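Local coordinates for 6-phosphogluconate dehydrogenase NAD-binding (Dyadobacter fermentans, PDB 4GBJ), which probably acts as an NAD- or NADP-dependent oxidoreductase of the 3-hydroxyisobutyrate dehydrogenase type, at residues Ser97-Pro101 / Glu102-Gln106; Asn198-Ser201 / Arg202-Tyr206; Leu240-Lys243 / Asp244-Leu247; Glu278-Asp281 / Trp282-Ala286. One frame throughout, in Å; residues are numbered along the deposited sequence.

In the fold
Contact 1 lies in the Rossmann-type nucleotide-binding domain, where the chain leaves strand 92-95 and starts helix 101-113. The other three follow later in the chain, in the helical part: contact 2 joins helices 169-197 and 202-211, contact 3 is on helix 238-254, and contact 4 is in the loop after helix 260-274. Contact 3 is the bridge. Its centre is about 14 Å from that of contact 1 and 12 Å from that of contact 4; it touches both, and the touch with contact 1 runs between the two domains. Contact 2 is remote, its centre about 41 Å from that of contact 1, yet R105 of contact 1 reaches N198 of the second subunit, tying the two ends together in the dimer.

Contact 1: residues Ser97-Pro101 / Glu102-Gln106; sequences STISP and ETSRQ
This is a helix N-cap: S100 caps the start of helix 101-113, just after strand 92-95 of the nucleotide-binding domain, by accepting from E102 N, with I99 packed against T103 and S104. The OG of S100 is turned anti to its own backbone N (chi1 166°), which places it 3.0 Å from E102 N; this capping bond is weak because the N-H points well aside. The carbonyl does better, S100 O accepting S104 N at 3.1 Å nearly along the C=O axis. One residue on, P101 O takes R105 N at 2.9 Å, while P101 CB lies over one face of the R105 guanidinium, toward its rim and 3.8 Å from NH1. Elsewhere on this first turn, the CD1 methyl of I99 is 3.6 Å from S104 OG and 3.9 Å from T103 CG2, the I99 and T103 side chains crossing at about a right angle. The polar ends are taken up by neighbouring parts of the fold: T103 OG1 bonds D72, S104 OG bonds N171 and Y118, and R105 makes a salt bridge to D166 and a hydrogen bond to N198 of the second subunit. P101 packs on V172 and L175 of helix 169-197 and on T251 of helix 238-254, while T103 meets E76 of helix 72-78.

Contact 2: residues Asn198-Ser201 / Arg202-Tyr206; sequences NGIS and RQSIY
A helix-to-helix corner turns here, with S201 at the N-cap of helix 202-211 and its carbonyl bonded by the S204 hydroxyl. Just upstream, a Schellman motif ends helix 169-197: G199, at positive phi, is its C-prime residue, with I200 N bonded to A195 O and G199 N to E196 O. The chain then extends through I200 and S201 and coils again. S201 O takes the S204 hydroxyl as a donor at 3.0 Å between OG and O; the donor comes in from 32° off the carbonyl plane. S204 OG reaches it because chi1 (69°) tucks it between its own N and carbonyl carbon, back over the helix start. That same oxygen also takes I205 N in a weak bond, 3.4 Å long but straight, so two donors share it. The S201 and S204 hydroxyl oxygens stand 3.0 Å apart. The CG2 methyl of I200 lies 3.5 Å from S204 OG, and I205 CG2 comes within 3.7 Å of S201 O. The guanidinium of R202 makes a salt bridge through NH1 to E196. Across the dimer, V172, F163 and A176 of the second subunit pack on I200, S204 and I205 respectively, while I205 also leans on helix 169-197 and Y206 on helix 217-228.

Contact 3: residues Leu240-Lys243 / Asp244-Leu247; sequences LGLK and DINL
K243 reaches D244 by folding back on itself: its chain leaves the backbone extended, then bends at chi3 (75°) and chi4 (63°), carrying NZ round to the carboxylate of the next residue. NZ meets OD1 of D244 at 3.2 Å, a salt bridge with hydrogen-bond geometry, approaching on the syn side of the carboxylate and 30° out of its plane. On another side of helix 238-254, L242 sends its CD1 methyl obliquely across the N246 amide, 3.5 Å from ND2. That amide also sits near L242 O without bonding it. CD1 of L242 meets CG2 of I245 at 4.2 Å, and the same CG2 lies 3.4 Å from L242 O. L247 CG is equally close to K243 O, at 3.4 Å. Underneath runs the ordinary helical ladder, the nitrogens of D244, I245, N246 and L247 bonding the carbonyls of L240, G241, L242 and K243.

The two charged residues also look across to the nucleotide-binding domain, K243 onto D71 and D244 onto T98, while L242 and I245 face helix 260-274 and I245 and D244 meet helix 169-197. Putting a methionine in place of K243 would probably leave the D244 carboxylate without its charged mate beside the domain junction. The salt bridge gives a buried carboxylate oxygen a charged partner, the K243 ammonium sitting beside D244, with K243 also lying against a second acid, D71 of the nucleotide-binding domain.

Contact 4: residues Glu278-Asp281 / Trp282-Ala286; sequences ENLD and WGALA
D281 accepts two backbone hydrogen bonds, from G283 and A284. Its carboxylate OD2 accepts G283 N at 3.0 Å, the donor arriving from above the carboxylate plane (51° out of it), and its carbonyl O accepts A284 N at 2.9 Å in a nearly straight bond, with the donor also above the carbonyl plane; the A284 methyl comes within 3.2 Å of that same D281 O. D281 therefore holds two successive backbone amides, one with its side chain and one with its main chain. The carboxylate can do this because CG lies anti to the backbone N (chi1 -172°), swinging it forward over the turn.

The first bond closes an Asx turn and the second closes the first 3-10 turn of 282-286, which L285 N to W282 O and A286 N to G283 O continue in the long loop between helices 260-274 and 288-292. The other carboxylate oxygen, OD1, is held by the backbone nitrogens of A235 and F236, so the buried acid also fastens that neighbouring loop. Replacing D281 by an alanine removes the carboxylate and would probably leave the amides of G283, A235 and F236 without this acceptor.

Against the ring of W282 the contact is side by side, both side chains pointing the same way with carboxylate and indole planes 70° apart. OD1 lies at the ring edge, in its plane, and OD2 is 3.4 Å from CD1. The indole packs edge-to-face with F236 and rests on I181 and A182 of helix 169-197.

The apolar contact is CB of L280 against CB of A284 at 3.9 Å.

Contact 1: residues Ser97-Pro101 / Glu102-Gln106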
loop_
_atom_site.group_PDB
_atom_site.type_symbol
_atom_site.label_atom_id
_atom_site.label_comp_id
_atom_site.label_asym_id
_atom_site.label_seq_id
_atom_site.Cartn_x
_atom_site.Cartn_y
_atom_site.Cartn_z
ATOM N N SER B 97 3.721 -24.262 2.432
ATOM C CA SER B 97 2.686 -23.736 3.306
ATOM C C SER B 97 3.084 -22.376 3.920
ATOM O O SER B 97 4.264 -22.130 4.170
ATOM C CB SER B 97 2.442 -24.714 4.447
ATOM O OG SER B 97 2.084 -25.995 3.965
ATOM N N THR B 98 2.101 -21.548 4.233
ATOM C CA THR B 98 2.347 -20.297 4.958
ATOM C C THR B 98 2.441 -20.631 6.439
ATOM O O THR B 98 1.441 -20.800 7.135
ATOM C CB THR B 98 1.276 -19.279 4.705
ATOM O OG1 THR B 98 1.167 -19.088 3.303
ATOM C CG2 THR B 98 1.562 -17.973 5.405
ATOM N N ILE B 99 3.637 -20.707 6.917
ATOM C CA ILE B 99 3.887 -21.068 8.301
ATOM C C ILE B 99 4.977 -20.204 8.872
ATOM O O ILE B 99 5.616 -19.417 8.182
ATOM C CB ILE B 99 4.250 -22.578 8.431
ATOM C CG1 ILE B 99 5.549 -22.901 7.767
ATOM C CG2 ILE B 99 3.099 -23.449 7.958
ATOM C CD1 ILE B 99 5.971 -24.374 7.943
ATOM N N SER B 100 5.148 -20.353 10.149
ATOM C CA SER B 100 6.123 -19.630 10.914
ATOM C C SER B 100 7.558 -19.981 10.507
ATOM O O SER B 100 7.881 -21.163 10.415
ATOM C CB SER B 100 5.946 -19.988 12.404
ATOM O OG SER B 100 7.050 -19.583 13.191
ATOM N N PRO B 101 8.458 -18.983 10.479
ATOM C CA PRO B 101 9.901 -19.274 10.333
ATOM C C PRO B 101 10.406 -20.285 11.356
ATOM O O PRO B 101 11.223 -21.139 11.045
ATOM C CB PRO B 101 10.555 -17.910 10.614
ATOM C CG PRO B 101 9.552 -16.943 10.295
ATOM C CD PRO B 101 8.212 -17.533 10.533
ATOM N N GLU B 102 9.922 -20.168 12.599
ATOM C CA GLU B 102 10.307 -21.103 13.654
ATOM C C GLU B 102 9.887 -22.534 13.330
ATOM O O GLU B 102 10.663 -23.459 13.595
ATOM C CB GLU B 102 9.679 -20.681 14.966
ATOM C CG GLU B 102 9.915 -21.621 16.146
ATOM C CD GLU B 102 9.160 -21.131 17.364
ATOM O OE1 GLU B 102 7.944 -21.418 17.450
ATOM O OE2 GLU B 102 9.750 -20.370 18.167
ATOM N N THR B 103 8.659 -22.736 12.807
ATOM C CA THR B 103 8.228 -24.090 12.453
ATOM C C THR B 103 9.156 -24.631 11.352
ATOM O O THR B 103 9.554 -25.775 11.394
ATOM C CB THR B 103 6.755 -24.118 12.023
ATOM O OG1 THR B 103 5.966 -23.699 13.122
ATOM C CG2 THR B 103 6.287 -25.509 11.614
ATOM N N SER B 104 9.487 -23.795 10.352
ATOM C CA SER B 104 10.364 -24.221 9.271
ATOM C C SER B 104 11.747 -24.586 9.747
ATOM O O SER B 104 12.240 -25.621 9.349
ATOM C CB SER B 104 10.492 -23.124 8.229
ATOM O OG SER B 104 9.292 -23.123 7.479
ATOM N N ARG B 105 12.363 -23.749 10.602
ATOM C CA ARG B 105 13.709 -23.996 11.120
ATOM C C ARG B 105 13.726 -25.265 11.966
ATOM O O ARG B 105 14.676 -26.011 11.879
ATOM C CB ARG B 105 14.189 -22.806 11.940
ATOM C CG ARG B 105 14.403 -21.528 11.118
ATOM C CD ARG B 105 14.488 -20.309 12.060
ATOM N NE ARG B 105 14.721 -19.071 11.309
ATOM C CZ ARG B 105 14.329 -17.849 11.674
ATOM N NH1 ARG B 105 13.687 -17.657 12.825
ATOM N NH2 ARG B 105 14.590 -16.807 10.900
ATOM N N GLN B 106 12.658 -25.532 12.743
ATOM C CA GLN B 106 12.556 -26.744 13.577
ATOM C C GLN B 106 12.481 -27.971 12.709
ATOM O O GLN B 106 13.257 -28.884 12.902
ATOM C CB GLN B 106 11.306 -26.689 14.462
ATOM C CG GLN B 106 11.412 -25.788 15.668
ATOM C CD GLN B 106 10.072 -25.685 16.382
ATOM O OE1 GLN B 106 9.053 -26.269 15.953
ATOM N NE2 GLN B 106 10.051 -24.960 17.506
#

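Contact 2: residues Asn198-Ser201 / Arg202-Tyr206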
loop_
_atom_site.group_PDB
_atom_site.type_symbol
_atom_site.label_atom_id
_atom_site.label_comp_id
_atom_site.label_asym_id
_atom_site.label_seq_id
_atom_site.Cartn_x
_atom_site.Cartn_y
_atom_site.Cartn_z
ATOM N N ASN B 198 -17.522 12.324 5.085
ATOM C CA ASN B 198 -17.447 13.660 4.481
ATOM C C ASN B 198 -18.370 13.779 3.287
ATOM O O ASN B 198 -18.290 14.778 2.596
ATOM C CB ASN B 198 -16.022 14.019 4.078
ATOM C CG ASN B 198 -15.304 14.756 5.159
ATOM O OD1 ASN B 198 -15.497 15.960 5.328
ATOM N ND2 ASN B 198 -14.535 14.052 5.958
ATOM N N GLY B 199 -19.276 12.820 3.082
ATOM C CA GLY B 199 -20.232 12.854 1.980
ATOM C C GLY B 199 -19.628 12.480 0.646
ATOM O O GLY B 199 -20.219 12.806 -0.360
ATOM N N ILE B 200 -18.442 11.814 0.613
ATOM C CA ILE B 200 -17.789 11.410 -0.635
ATOM C C ILE B 200 -17.994 9.908 -0.805
ATOM O O ILE B 200 -17.774 9.167 0.143
ATOM C CB ILE B 200 -16.278 11.774 -0.597
ATOM C CG1 ILE B 200 -16.063 13.255 -0.560
ATOM C CG2 ILE B 200 -15.520 11.154 -1.741
ATOM C CD1 ILE B 200 -14.684 13.652 0.099
ATOM N N SER B 201 -18.346 9.458 -1.987
ATOM C CA SER B 201 -18.558 8.027 -2.206
ATOM C C SER B 201 -17.231 7.263 -2.090
ATOM O O SER B 201 -16.169 7.784 -2.445
ATOM C CB SER B 201 -19.218 7.775 -3.563
ATOM O OG SER B 201 -18.230 7.735 -4.567
ATOM N N ARG B 202 -17.295 6.040 -1.536
ATOM C CA ARG B 202 -16.107 5.231 -1.301
ATOM C C ARG B 202 -15.495 4.822 -2.658
ATOM O O ARG B 202 -14.285 4.755 -2.838
ATOM C CB ARG B 202 -16.476 4.004 -0.447
ATOM C CG ARG B 202 -16.978 4.321 0.973
ATOM C CD ARG B 202 -17.542 3.074 1.610
ATOM N NE ARG B 202 -16.508 2.114 2.019
ATOM C CZ ARG B 202 -15.836 2.154 3.175
ATOM N NH1 ARG B 202 -16.070 3.114 4.053
ATOM N NH2 ARG B 202 -14.940 1.210 3.469
ATOM N N GLN B 203 -16.358 4.557 -3.613
ATOM C CA GLN B 203 -15.955 4.148 -4.952
ATOM C C GLN B 203 -15.164 5.269 -5.640
ATOM O O GLN B 203 -14.186 4.972 -6.312
ATOM C CB GLN B 203 -17.214 3.804 -5.806
ATOM C CG GLN B 203 -16.884 3.224 -7.207
ATOM C CD GLN B 203 -16.181 1.874 -7.161
ATOM O OE1 GLN B 203 -16.270 1.132 -6.176
ATOM N NE2 GLN B 203 -15.517 1.490 -8.248
ATOM N N SER B 204 -15.586 6.536 -5.503
ATOM C CA SER B 204 -14.894 7.659 -6.188
ATOM C C SER B 204 -13.492 7.912 -5.627
ATOM O O SER B 204 -12.570 8.148 -6.404
ATOM C CB SER B 204 -15.734 8.939 -6.152
ATOM O OG SER B 204 -15.838 9.488 -4.849
ATOM N N ILE B 205 -13.328 7.900 -4.293
ATOM C CA ILE B 205 -11.989 8.048 -3.690
ATOM C C ILE B 205 -11.138 6.815 -4.087
ATOM O O ILE B 205 -9.964 6.960 -4.404
ATOM C CB ILE B 205 -11.974 8.309 -2.145
ATOM C CG1 ILE B 205 -10.519 8.391 -1.632
ATOM C CG2 ILE B 205 -12.733 7.228 -1.332
ATOM C CD1 ILE B 205 -10.370 8.869 -0.181
ATOM N N TYR B 206 -11.696 5.603 -4.015
ATOM C CA TYR B 206 -11.000 4.370 -4.462
ATOM C C TYR B 206 -10.482 4.481 -5.934
ATOM O O TYR B 206 -9.314 4.233 -6.227
ATOM C CB TYR B 206 -11.955 3.137 -4.347
ATOM C CG TYR B 206 -11.580 1.969 -5.218
ATOM C CD1 TYR B 206 -10.503 1.175 -4.910
ATOM C CD2 TYR B 206 -12.267 1.710 -6.410
ATOM C CE1 TYR B 206 -10.100 0.136 -5.758
ATOM C CE2 TYR B 206 -11.902 0.662 -7.243
ATOM C CZ TYR B 206 -10.776 -0.087 -6.948
ATOM O OH TYR B 206 -10.423 -1.148 -7.758
#

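Contact 3: residues Leu240-Lys243 / Asp244-Leu247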
loop_
_atom_site.group_PDB
_atom_site.type_symbol
_atom_site.label_atom_id
_atom_site.label_comp_id
_atom_site.label_asym_id
_atom_site.label_seq_id
_atom_site.Cartn_x
_atom_site.Cartn_y
_atom_site.Cartn_z
ATOM N N LEU B 240 -8.699 -16.982 9.365
ATOM C CA LEU B 240 -7.352 -17.251 8.859
ATOM C C LEU B 240 -6.491 -15.963 8.827
ATOM O O LEU B 240 -5.289 -16.059 8.952
ATOM C CB LEU B 240 -7.396 -17.947 7.484
ATOM C CG LEU B 240 -8.111 -19.273 7.506
ATOM C CD1 LEU B 240 -8.227 -19.851 6.113
ATOM C CD2 LEU B 240 -7.450 -20.275 8.462
ATOM N N GLY B 241 -7.095 -14.780 8.771
ATOM C CA GLY B 241 -6.333 -13.543 8.825
ATOM C C GLY B 241 -5.703 -13.333 10.170
ATOM O O GLY B 241 -4.559 -12.862 10.276
ATOM N N LEU B 242 -6.444 -13.695 11.214
ATOM C CA LEU B 242 -5.985 -13.610 12.589
ATOM C C LEU B 242 -4.829 -14.574 12.820
ATOM O O LEU B 242 -3.839 -14.202 13.427
ATOM C CB LEU B 242 -7.146 -13.884 13.566
ATOM C CG LEU B 242 -6.830 -13.841 15.079
ATOM C CD1 LEU B 242 -6.132 -12.571 15.457
ATOM C CD2 LEU B 242 -8.052 -14.078 15.893
ATOM N N LYS B 243 -4.952 -15.809 12.334
ATOM C CA LYS B 243 -3.879 -16.812 12.428
ATOM C C LYS B 243 -2.578 -16.246 11.816
ATOM O O LYS B 243 -1.531 -16.275 12.463
ATOM C CB LYS B 243 -4.273 -18.088 11.680
ATOM C CG LYS B 243 -3.211 -19.225 11.740
ATOM C CD LYS B 243 -3.566 -20.447 10.860
ATOM C CE LYS B 243 -3.377 -20.256 9.356
ATOM N NZ LYS B 243 -1.943 -19.989 8.967
ATOM N N ASP B 244 -2.694 -15.599 10.633
ATOM C CA ASP B 244 -1.531 -15.064 9.934
ATOM C C ASP B 244 -0.917 -13.850 10.642
ATOM O O ASP B 244 0.307 -13.813 10.792
ATOM C CB ASP B 244 -1.835 -14.728 8.458
ATOM C CG ASP B 244 -1.722 -15.916 7.485
ATOM O OD1 ASP B 244 -1.312 -17.048 7.938
ATOM O OD2 ASP B 244 -1.972 -15.710 6.260
ATOM N N ILE B 245 -1.712 -12.890 11.092
ATOM C CA ILE B 245 -1.134 -11.744 11.787
ATOM C C ILE B 245 -0.479 -12.179 13.120
ATOM O O ILE B 245 0.510 -11.587 13.513
ATOM C CB ILE B 245 -2.139 -10.590 11.973
ATOM C CG1 ILE B 245 -1.446 -9.287 12.222
ATOM C CG2 ILE B 245 -3.161 -10.856 13.073
ATOM C CD1 ILE B 245 -0.628 -8.747 11.004
ATOM N N ASN B 246 -1.023 -13.160 13.804
ATOM C CA ASN B 246 -0.422 -13.693 15.027
ATOM C C ASN B 246 0.904 -14.374 14.758
ATOM O O ASN B 246 1.804 -14.239 15.602
ATOM C CB ASN B 246 -1.344 -14.641 15.758
ATOM C CG ASN B 246 -2.437 -13.922 16.541
ATOM O OD1 ASN B 246 -2.316 -12.767 16.933
ATOM N ND2 ASN B 246 -3.553 -14.570 16.781
ATOM N N LEU B 247 1.083 -15.043 13.571
ATOM C CA LEU B 247 2.393 -15.624 13.206
ATOM C C LEU B 247 3.408 -14.477 13.055
ATOM O O LEU B 247 4.534 -14.584 13.494
ATOM C CB LEU B 247 2.317 -16.418 11.890
ATOM C CG LEU B 247 1.506 -17.730 11.844
ATOM C CD1 LEU B 247 1.601 -18.339 10.507
ATOM C CD2 LEU B 247 1.994 -18.738 12.878
#

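Contact 4: residues Glu278-Asp281 / Trp282-Ala286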
loop_
_atom_site.group_PDB
_atom_site.type_symbol
_atom_site.label_atom_id
_atom_site.label_comp_id
_atom_site.label_asym_id
_atom_site.label_seq_id
_atom_site.Cartn_x
_atom_site.Cartn_y
_atom_site.Cartn_z
ATOM N N GLU B 278 -16.978 -14.270 11.205
ATOM C CA GLU B 278 -16.157 -15.447 10.890
ATOM C C GLU B 278 -16.373 -16.013 9.464
ATOM O O GLU B 278 -15.485 -16.705 8.996
ATOM C CB GLU B 278 -16.371 -16.581 11.897
ATOM C CG GLU B 278 -17.786 -17.122 11.993
ATOM C CD GLU B 278 -18.733 -16.367 12.913
ATOM O OE1 GLU B 278 -18.361 -15.291 13.434
ATOM O OE2 GLU B 278 -19.882 -16.826 13.057
ATOM N N ASN B 279 -17.557 -15.816 8.812
ATOM C CA ASN B 279 -17.804 -16.380 7.485
ATOM C C ASN B 279 -17.510 -15.385 6.370
ATOM O O ASN B 279 -17.701 -15.723 5.210
ATOM C CB ASN B 279 -19.237 -16.894 7.372
ATOM C CG ASN B 279 -19.496 -17.936 8.394
ATOM O OD1 ASN B 279 -18.760 -18.900 8.489
ATOM N ND2 ASN B 279 -20.482 -17.734 9.239
ATOM N N LEU B 280 -17.026 -14.189 6.679
ATOM C CA LEU B 280 -16.714 -13.243 5.625
ATOM C C LEU B 280 -15.286 -13.449 5.143
ATOM O O LEU B 280 -14.542 -14.153 5.778
ATOM C CB LEU B 280 -16.888 -11.812 6.148
ATOM C CG LEU B 280 -18.320 -11.464 6.658
ATOM C CD1 LEU B 280 -18.387 -9.994 7.052
ATOM C CD2 LEU B 280 -19.385 -11.725 5.604
ATOM N N ASP B 281 -14.893 -12.794 4.040
ATOM C CA ASP B 281 -13.521 -12.792 3.581
ATOM C C ASP B 281 -12.645 -12.040 4.594
ATOM O O ASP B 281 -13.109 -11.093 5.240
ATOM C CB ASP B 281 -13.450 -12.119 2.201
ATOM C CG ASP B 281 -12.108 -12.235 1.583
ATOM O OD1 ASP B 281 -11.726 -13.384 1.217
ATOM O OD2 ASP B 281 -11.384 -11.193 1.525
ATOM N N TRP B 282 -11.360 -12.361 4.630
ATOM C CA TRP B 282 -10.412 -11.711 5.540
ATOM C C TRP B 282 -10.308 -10.211 5.267
ATOM O O TRP B 282 -10.006 -9.483 6.187
ATOM C CB TRP B 282 -9.038 -12.373 5.490
ATOM C CG TRP B 282 -8.198 -11.953 4.327
ATOM C CD1 TRP B 282 -8.474 -12.129 3.002
ATOM C CD2 TRP B 282 -6.860 -11.452 4.398
ATOM N NE1 TRP B 282 -7.411 -11.709 2.244
ATOM C CE2 TRP B 282 -6.400 -11.301 3.072
ATOM C CE3 TRP B 282 -6.004 -11.105 5.456
ATOM C CZ2 TRP B 282 -5.121 -10.809 2.769
ATOM C CZ3 TRP B 282 -4.760 -10.574 5.159
ATOM C CH2 TRP B 282 -4.343 -10.397 3.823
ATOM N N GLY B 283 -10.659 -9.757 4.059
ATOM C CA GLY B 283 -10.752 -8.343 3.728
ATOM C C GLY B 283 -11.685 -7.569 4.639
ATOM O O GLY B 283 -11.555 -6.350 4.780
ATOM N N ALA B 284 -12.660 -8.269 5.280
ATOM C CA ALA B 284 -13.610 -7.621 6.185
ATOM C C ALA B 284 -12.949 -7.035 7.406
ATOM O O ALA B 284 -13.619 -6.357 8.156
ATOM C CB ALA B 284 -14.699 -8.610 6.595
ATOM N N LEU B 285 -11.618 -7.182 7.599
ATOM C CA LEU B 285 -10.948 -6.478 8.697
ATOM C C LEU B 285 -11.202 -4.958 8.510
ATOM O O LEU B 285 -11.259 -4.194 9.497
ATOM C CB LEU B 285 -9.433 -6.800 8.753
ATOM C CG LEU B 285 -8.564 -6.173 7.645
ATOM C CD1 LEU B 285 -8.069 -4.783 8.013
ATOM C CD2 LEU B 285 -7.394 -7.077 7.305
ATOM N N ALA B 286 -11.344 -4.520 7.231
ATOM C CA ALA B 286 -11.563 -3.113 6.886
ATOM C C ALA B 286 -12.912 -2.540 7.400
ATOM O O ALA B 286 -13.050 -1.308 7.440
ATOM C CB ALA B 286 -11.442 -2.907 5.385
#